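Local atomic coordinates of aldo-keto reductase 2E (Bombyx mori, PDB entry 3WCZ), a protein that reduces 3-dehydroecdysone with NADPH as cosubstrate, as an aldo-keto reductase of the silkworm that may take part in regulating molting. Residues Y237-G242 with L272-L277. Sequence-based numbering, arbitrary orientation.
Sequences YRKSVG and LFDFQL
Tyr237 and Phe275 bring the two backbones nearest, their CA atoms 7.0 Å apart, where the turn joining helix 228-237 to helix 241-251 faces the irregular loop 272-277; no backbone hydrogen bond links the segments, and side chains make the junction. Phe275 is the wedge between two neighbours. Its CG sits between the backbone N and carbonyl carbon (chi1 80°), which swings the ring across toward the turn. There Phe275 CD2 lies over one face of the Tyr237 ring, 3.5 Å from Tyr237 CG, the ring planes inclined at 43°. Lys239 covers a face of the Phe275 ring: its CG stands 3.9 Å from the ring centroid in a CH-pi contact, and a bend at chi2 (-79°) carries CD and CE on past Phe275 CE1 and CD1. Lys239 NZ thus arrives at Asp274 and donates to the syn lone pair of Asp274 OD1 at 2.8 Å in a salt bridge; a second hydrogen bond, to Asp271 O, fixes its position further. Farther along the loop, Leu277 CD2 packs 3.6 Å from Tyr237 CE2, while the hydroxyl of Tyr237 is hydrogen-bonded to Glu281 of helix 279-286. A leucine in place of Tyr237 would probably leave Phe275 with one side poorly covered and Glu281 without its hydroxyl partner. Ile244 and Arg247 of helix 241-251 also touch Phe275. The arrangement is surface packing in the outer layer of a TIM barrel: the turn that leads into the Ser240 N-capped helix and the loop between helices 263-270 and 279-286 are clasped together on the outside of the (beta/alpha)8 barrel of the aldo-keto reductases.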
ATOM      1  N   TYR A 237     -18.245  12.948 -14.163  1.00 10.50           N
ATOM      2  CA  TYR A 237     -17.264  12.219 -14.941  1.00 10.46           C
ATOM      3  C   TYR A 237     -17.754  10.867 -15.442  1.00 10.76           C
ATOM      4  O   TYR A 237     -17.024  10.153 -16.127  1.00 12.41           O
ATOM      5  CB  TYR A 237     -15.982  12.053 -14.119  1.00  9.91           C
ATOM      6  CG  TYR A 237     -15.313  13.370 -13.856  1.00  9.43           C
ATOM      7  CD1 TYR A 237     -14.732  14.096 -14.891  1.00  9.45           C
ATOM      8  CD2 TYR A 237     -15.264  13.904 -12.583  1.00  9.38           C
ATOM      9  CE1 TYR A 237     -14.107  15.326 -14.650  1.00 10.06           C
ATOM     10  CE2 TYR A 237     -14.643  15.135 -12.337  1.00  9.55           C
ATOM     11  CZ  TYR A 237     -14.058  15.823 -13.379  1.00  8.63           C
ATOM     12  OH  TYR A 237     -13.491  17.036 -13.138  1.00  9.56           O
ATOM     13  N   ARG A 238     -18.995  10.506 -15.096  1.00 10.05           N
ATOM     14  CA  ARG A 238     -19.555   9.197 -15.463  1.00 11.66           C
ATOM     15  C   ARG A 238     -18.721   8.059 -14.886  1.00 12.18           C
ATOM     16  O   ARG A 238     -18.391   7.085 -15.561  1.00 13.44           O
ATOM     17  CB  ARG A 238     -19.701   9.056 -16.975  1.00 13.59           C
ATOM     18  CG  ARG A 238     -20.619  10.096 -17.562  1.00 18.75           C
ATOM     19  CD  ARG A 238     -20.682  10.012 -19.080  1.00 23.92           C
ATOM     20  NE  ARG A 238     -19.398  10.356 -19.684  1.00 26.99           N
ATOM     21  CZ  ARG A 238     -19.027   9.977 -20.903  1.00 32.14           C
ATOM     22  NH1 ARG A 238     -19.845   9.238 -21.648  1.00 39.48           N
ATOM     23  NH2 ARG A 238     -17.839  10.338 -21.372  1.00 44.33           N
ATOM     24  N   LYS A 239     -18.399   8.205 -13.610  1.00 10.69           N
ATOM     25  CA  LYS A 239     -17.567   7.266 -12.887  1.00 10.07           C
ATOM     26  C   LYS A 239     -18.283   6.931 -11.600  1.00  9.45           C
ATOM     27  O   LYS A 239     -19.311   7.551 -11.256  1.00 13.17           O
ATOM     28  CB  LYS A 239     -16.190   7.889 -12.623  1.00 11.35           C
ATOM     29  CG  LYS A 239     -15.374   8.099 -13.866  1.00 11.80           C
ATOM     30  CD  LYS A 239     -14.739   6.791 -14.288  1.00 20.81           C
ATOM     31  CE  LYS A 239     -14.055   6.916 -15.601  1.00 21.33           C
ATOM     32  NZ  LYS A 239     -13.399   5.628 -15.916  1.00 14.03           N
ATOM     33  N   SER A 240     -17.826   5.901 -10.899  1.00  9.90           N
ATOM     34  CA  SER A 240     -18.398   5.577  -9.618  1.00 10.48           C
ATOM     35  C   SER A 240     -17.758   6.420  -8.522  1.00 10.39           C
ATOM     36  O   SER A 240     -16.695   6.990  -8.731  1.00  9.46           O
ATOM     37  CB  SER A 240     -18.201   4.109  -9.296  1.00 10.11           C
ATOM     38  OG  SER A 240     -16.819   3.873  -9.043  1.00 11.56           O
ATOM     39  N   VAL A 241     -18.362   6.480  -7.347  1.00  9.46           N
ATOM     40  CA  VAL A 241     -17.783   7.197  -6.217  1.00  9.63           C
ATOM     41  C   VAL A 241     -16.435   6.570  -5.860  1.00 10.11           C
ATOM     42  O   VAL A 241     -15.488   7.286  -5.540  1.00  9.33           O
ATOM     43  CB  VAL A 241     -18.738   7.230  -4.979  1.00 10.13           C
ATOM     44  CG1 VAL A 241     -17.997   7.658  -3.700  1.00 12.26           C
ATOM     45  CG2 VAL A 241     -19.902   8.164  -5.257  1.00 11.35           C
ATOM     46  N   GLY A 242     -16.325   5.249  -5.938  1.00  9.43           N
ATOM     47  CA  GLY A 242     -15.052   4.603  -5.663  1.00  9.24           C
ATOM     48  C   GLY A 242     -13.983   5.109  -6.619  1.00  8.29           C
ATOM     49  O   GLY A 242     -12.829   5.339  -6.231  1.00  8.92           O
ATOM     50  N   LEU A 272      -9.072   4.467 -14.178  1.00  9.06           N
ATOM     51  CA  LEU A 272      -8.912   5.808 -13.617  1.00  8.73           C
ATOM     52  C   LEU A 272      -8.215   6.778 -14.542  1.00  9.21           C
ATOM     53  O   LEU A 272      -7.885   7.875 -14.117  1.00 10.09           O
ATOM     54  CB  LEU A 272      -8.086   5.702 -12.302  1.00 11.00           C
ATOM     55  CG  LEU A 272      -8.508   4.667 -11.269  1.00 10.96           C
ATOM     56  CD1 LEU A 272      -7.516   4.691 -10.114  1.00 10.35           C
ATOM     57  CD2 LEU A 272      -9.900   4.905 -10.758  1.00  9.89           C
ATOM     58  N   PHE A 273      -7.970   6.374 -15.791  1.00  9.56           N
ATOM     59  CA  PHE A 273      -7.029   7.106 -16.643  1.00 10.33           C
ATOM     60  C   PHE A 273      -7.661   7.725 -17.875  1.00 10.49           C
ATOM     61  O   PHE A 273      -6.952   8.172 -18.772  1.00 11.07           O
ATOM     62  CB  PHE A 273      -5.809   6.217 -16.929  1.00 10.65           C
ATOM     63  CG  PHE A 273      -5.193   5.736 -15.658  1.00  8.78           C
ATOM     64  CD1 PHE A 273      -4.464   6.614 -14.872  1.00  9.91           C
ATOM     65  CD2 PHE A 273      -5.450   4.459 -15.169  1.00 10.39           C
ATOM     66  CE1 PHE A 273      -3.986   6.225 -13.662  1.00  9.47           C
ATOM     67  CE2 PHE A 273      -4.952   4.064 -13.930  1.00  9.66           C
ATOM     68  CZ  PHE A 273      -4.222   4.953 -13.194  1.00  9.77           C
ATOM     69  N   ASP A 274      -8.982   7.829 -17.850  1.00 10.16           N
ATOM     70  CA  ASP A 274      -9.713   8.514 -18.899  1.00 10.78           C
ATOM     71  C   ASP A 274     -10.408   9.778 -18.362  1.00 11.43           C
ATOM     72  O   ASP A 274     -11.245  10.371 -19.052  1.00 10.82           O
ATOM     73  CB  ASP A 274     -10.703   7.538 -19.565  1.00 12.61           C
ATOM     74  CG  ASP A 274     -11.766   7.018 -18.626  1.00 17.22           C
ATOM     75  OD1 ASP A 274     -11.602   7.129 -17.396  1.00 15.36           O
ATOM     76  OD2 ASP A 274     -12.781   6.438 -19.117  1.00 20.84           O
ATOM     77  N   PHE A 275     -10.030  10.223 -17.169  1.00  9.93           N
ATOM     78  CA  PHE A 275     -10.531  11.461 -16.586  1.00 10.26           C
ATOM     79  C   PHE A 275      -9.573  11.920 -15.529  1.00  9.07           C
ATOM     80  O   PHE A 275      -8.680  11.169 -15.131  1.00 10.02           O
ATOM     81  CB  PHE A 275     -11.948  11.296 -15.987  1.00  9.97           C
ATOM     82  CG  PHE A 275     -11.994  10.662 -14.619  1.00  9.14           C
ATOM     83  CD1 PHE A 275     -11.672   9.314 -14.430  1.00 10.47           C
ATOM     84  CD2 PHE A 275     -12.393  11.401 -13.520  1.00  9.93           C
ATOM     85  CE1 PHE A 275     -11.756   8.739 -13.161  1.00  9.32           C
ATOM     86  CE2 PHE A 275     -12.509  10.824 -12.293  1.00  9.39           C
ATOM     87  CZ  PHE A 275     -12.186   9.495 -12.111  1.00 10.19           C
ATOM     88  N   GLN A 276      -9.770  13.123 -15.036  1.00  8.30           N
ATOM     89  CA  GLN A 276      -9.015  13.630 -13.916  1.00  9.00           C
ATOM     90  C   GLN A 276      -9.823  14.666 -13.185  1.00 10.76           C
ATOM     91  O   GLN A 276     -10.762  15.261 -13.740  1.00 10.21           O
ATOM     92  CB  GLN A 276      -7.698  14.281 -14.360  1.00 10.45           C
ATOM     93  CG  GLN A 276      -7.911  15.622 -15.075  1.00 12.83           C
ATOM     94  CD  GLN A 276      -6.753  15.987 -15.961  1.00 15.62           C
ATOM     95  OE1 GLN A 276      -6.732  15.616 -17.139  1.00 17.00           O
ATOM     96  NE2 GLN A 276      -5.769  16.674 -15.402  1.00 16.67           N
ATOM     97  N   LEU A 277      -9.535  14.853 -11.913  1.00  9.77           N
ATOM     98  CA  LEU A 277     -10.190  15.887 -11.120  1.00 10.35           C
ATOM     99  C   LEU A 277      -9.528  17.244 -11.301  1.00 11.88           C
ATOM    100  O   LEU A 277      -8.326  17.344 -11.593  1.00 14.42           O
ATOM    101  CB  LEU A 277     -10.175  15.507  -9.654  1.00  9.54           C
ATOM    102  CG  LEU A 277     -10.827  14.177  -9.287  1.00  9.08           C
ATOM    103  CD1 LEU A 277     -10.907  13.994  -7.793  1.00 11.14           C
ATOM    104  CD2 LEU A 277     -12.216  14.043  -9.852  1.00 10.74           C
TER